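Local structure of antibiotic biosynthesis monooxygenase (Thermus thermophilus, 1IUJ) at residues Glu16-Ala21 and Tyr50-Leu55. The protein is of unconfirmed function but probably acts as a monooxygenase, and binds zinc ions. Residues are numbered along the deposited sequence; the frame is centred on the assembly and turned at random.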
loop_
_atom_site.group_PDB
_atom_site.type_symbol
_atom_site.label_atom_id
_atom_site.label_comp_id
_atom_site.label_asym_id
_atom_site.label_seq_id
_atom_site.Cartn_x
_atom_site.Cartn_y
_atom_site.Cartn_z
ATOM N N GLU B 16 4.460 -17.392 9.137
ATOM C CA GLU B 16 4.705 -18.391 8.102
ATOM C C GLU B 16 3.429 -19.109 7.610
ATOM O O GLU B 16 3.209 -19.279 6.399
ATOM C CB GLU B 16 5.785 -19.378 8.576
ATOM C CG GLU B 16 6.022 -20.549 7.640
ATOM C CD GLU B 16 7.075 -21.519 8.165
ATOM O OE1 GLU B 16 7.441 -21.427 9.362
ATOM O OE2 GLU B 16 7.536 -22.373 7.373
ATOM N N GLN B 17 2.583 -19.529 8.547
ATOM C CA GLN B 17 1.348 -20.180 8.183
ATOM C C GLN B 17 0.431 -19.217 7.426
ATOM O O GLN B 17 -0.205 -19.625 6.447
ATOM C CB GLN B 17 0.635 -20.758 9.406
ATOM C CG GLN B 17 -0.455 -21.739 9.027
ATOM C CD GLN B 17 -1.465 -21.957 10.128
ATOM O OE1 GLN B 17 -1.170 -21.734 11.298
ATOM N NE2 GLN B 17 -2.670 -22.375 9.752
ATOM N N PHE B 18 0.389 -17.956 7.876
ATOM C CA PHE B 18 -0.380 -16.921 7.197
ATOM C C PHE B 18 0.122 -16.776 5.765
ATOM O O PHE B 18 -0.670 -16.760 4.833
ATOM C CB PHE B 18 -0.266 -15.578 7.940
ATOM C CG PHE B 18 -0.859 -14.435 7.189
ATOM C CD1 PHE B 18 -2.204 -14.176 7.292
ATOM C CD2 PHE B 18 -0.071 -13.637 6.342
ATOM C CE1 PHE B 18 -2.785 -13.131 6.591
ATOM C CE2 PHE B 18 -0.626 -12.592 5.628
ATOM C CZ PHE B 18 -1.999 -12.335 5.753
ATOM N N GLU B 19 1.439 -16.685 5.590
ATOM C CA GLU B 19 1.998 -16.524 4.246
ATOM C C GLU B 19 1.682 -17.722 3.337
ATOM O O GLU B 19 1.358 -17.542 2.157
ATOM C CB GLU B 19 3.510 -16.265 4.318
ATOM C CG GLU B 19 3.866 -14.863 4.817
ATOM C CD GLU B 19 5.350 -14.566 4.764
ATOM O OE1 GLU B 19 6.075 -15.175 3.932
ATOM O OE2 GLU B 19 5.791 -13.700 5.543
ATOM N N GLU B 20 1.766 -18.924 3.914
ATOM C CA GLU B 20 1.551 -20.188 3.199
ATOM C C GLU B 20 0.096 -20.237 2.787
ATOM O O GLU B 20 -0.221 -20.544 1.638
ATOM C CB GLU B 20 1.870 -21.378 4.125
ATOM C CG GLU B 20 2.658 -22.533 3.498
ATOM C CD GLU B 20 3.288 -23.482 4.539
ATOM O OE1 GLU B 20 3.595 -24.660 4.194
ATOM O OE2 GLU B 20 3.472 -23.073 5.713
ATOM N N ALA B 21 -0.785 -19.886 3.722
ATOM C CA ALA B 21 -2.212 -19.806 3.453
ATOM C C ALA B 21 -2.529 -18.743 2.391
ATOM O O ALA B 21 -3.316 -18.993 1.474
ATOM C CB ALA B 21 -3.000 -19.561 4.749
ATOM N N TYR B 50 0.469 -7.149 8.752
ATOM C CA TYR B 50 0.696 -7.438 7.327
ATOM C C TYR B 50 -0.273 -6.589 6.505
ATOM O O TYR B 50 -1.352 -6.238 7.000
ATOM C CB TYR B 50 0.410 -8.936 7.039
ATOM C CG TYR B 50 1.603 -9.865 7.202
ATOM C CD1 TYR B 50 2.082 -10.207 8.465
ATOM C CD2 TYR B 50 2.240 -10.393 6.085
ATOM C CE1 TYR B 50 3.179 -11.088 8.597
ATOM C CE2 TYR B 50 3.345 -11.265 6.204
ATOM C CZ TYR B 50 3.793 -11.584 7.460
ATOM O OH TYR B 50 4.903 -12.426 7.568
ATOM N N VAL B 51 0.127 -6.270 5.281
ATOM C CA VAL B 51 -0.797 -5.680 4.288
ATOM C C VAL B 51 -0.903 -6.532 3.051
ATOM O O VAL B 51 0.081 -6.837 2.408
ATOM C CB VAL B 51 -0.444 -4.194 3.941
ATOM C CG1 VAL B 51 -1.324 -3.675 2.813
ATOM C CG2 VAL B 51 -0.652 -3.334 5.156
ATOM N N VAL B 52 -2.133 -6.904 2.688
ATOM C CA VAL B 52 -2.352 -7.560 1.406
ATOM C C VAL B 52 -2.850 -6.446 0.495
ATOM O O VAL B 52 -3.943 -5.865 0.714
ATOM C CB VAL B 52 -3.382 -8.669 1.486
ATOM C CG1 VAL B 52 -3.684 -9.183 0.071
ATOM C CG2 VAL B 52 -2.957 -9.788 2.466
ATOM N N MET B 53 -2.067 -6.165 -0.536
ATOM C CA MET B 53 -2.362 -5.041 -1.413
ATOM C C MET B 53 -2.753 -5.586 -2.765
ATOM O O MET B 53 -2.008 -6.376 -3.364
ATOM C CB MET B 53 -1.136 -4.154 -1.588
ATOM C CG MET B 53 -1.442 -2.979 -2.470
ATOM S SD MET B 53 -0.066 -1.880 -2.495
ATOM C CE MET B 53 1.202 -2.897 -3.175
ATOM N N THR B 54 -3.897 -5.156 -3.267
ATOM C CA THR B 54 -4.380 -5.707 -4.525
ATOM C C THR B 54 -4.775 -4.594 -5.451
ATOM O O THR B 54 -5.423 -3.625 -5.023
ATOM C CB THR B 54 -5.558 -6.630 -4.271
ATOM O OG1 THR B 54 -5.179 -7.651 -3.333
ATOM C CG2 THR B 54 -5.932 -7.403 -5.586
ATOM N N LEU B 55 -4.289 -4.681 -6.688
ATOM C CA LEU B 55 -4.519 -3.670 -7.720
ATOM C C LEU B 55 -5.544 -4.196 -8.701
ATOM O O LEU B 55 -5.400 -5.315 -9.197
ATOM C CB LEU B 55 -3.214 -3.389 -8.481
ATOM C CG LEU B 55 -2.192 -2.441 -7.856
ATOM C CD1 LEU B 55 -1.721 -2.932 -6.481
ATOM C CD2 LEU B 55 -1.019 -2.336 -8.860
#
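Phe18 turns CG away from its own backbone N (chi1 171°), which carries the ring off helix 15-29 toward strand 50-56, while a chi1 of -89° at Tyr50, setting CG opposite the carbonyl carbon, sends the phenol back toward the helix. The two side chains pass in opposite directions, and Phe18 CE2 comes within 3.6 Å of Tyr50 CD2. Phe18 CD2 lies 4.0 Å above one face of the phenol, displaced toward its rim. The ring planes are inclined at 54°, an oblique pairing. Farther along the strand, Val52 CG2 meets the edge of the Phe18 ring, 4.3 Å from CZ. One helical residue on, the extended Glu19 crosses the tyrosine nearly at a right angle, bringing OE2 to the phenol edge. There Tyr50 OH donates a 2.6 Å hydrogen bond to Glu19 OE2, which accepts through its anti lone pair. Ile8 touches both Phe18 and Val52, and Glu19 also packs on Val98 of the second subunit. The contact thus joins helix to sheet in the ferredoxin-like alpha+beta fold of the dimeric alpha/beta-barrel superfamily: Phe18 lies over part of one phenol face, near its rim, while the short bond gives the hydroxyl of this buried tyrosine a carboxylate acceptor, probably a charged one.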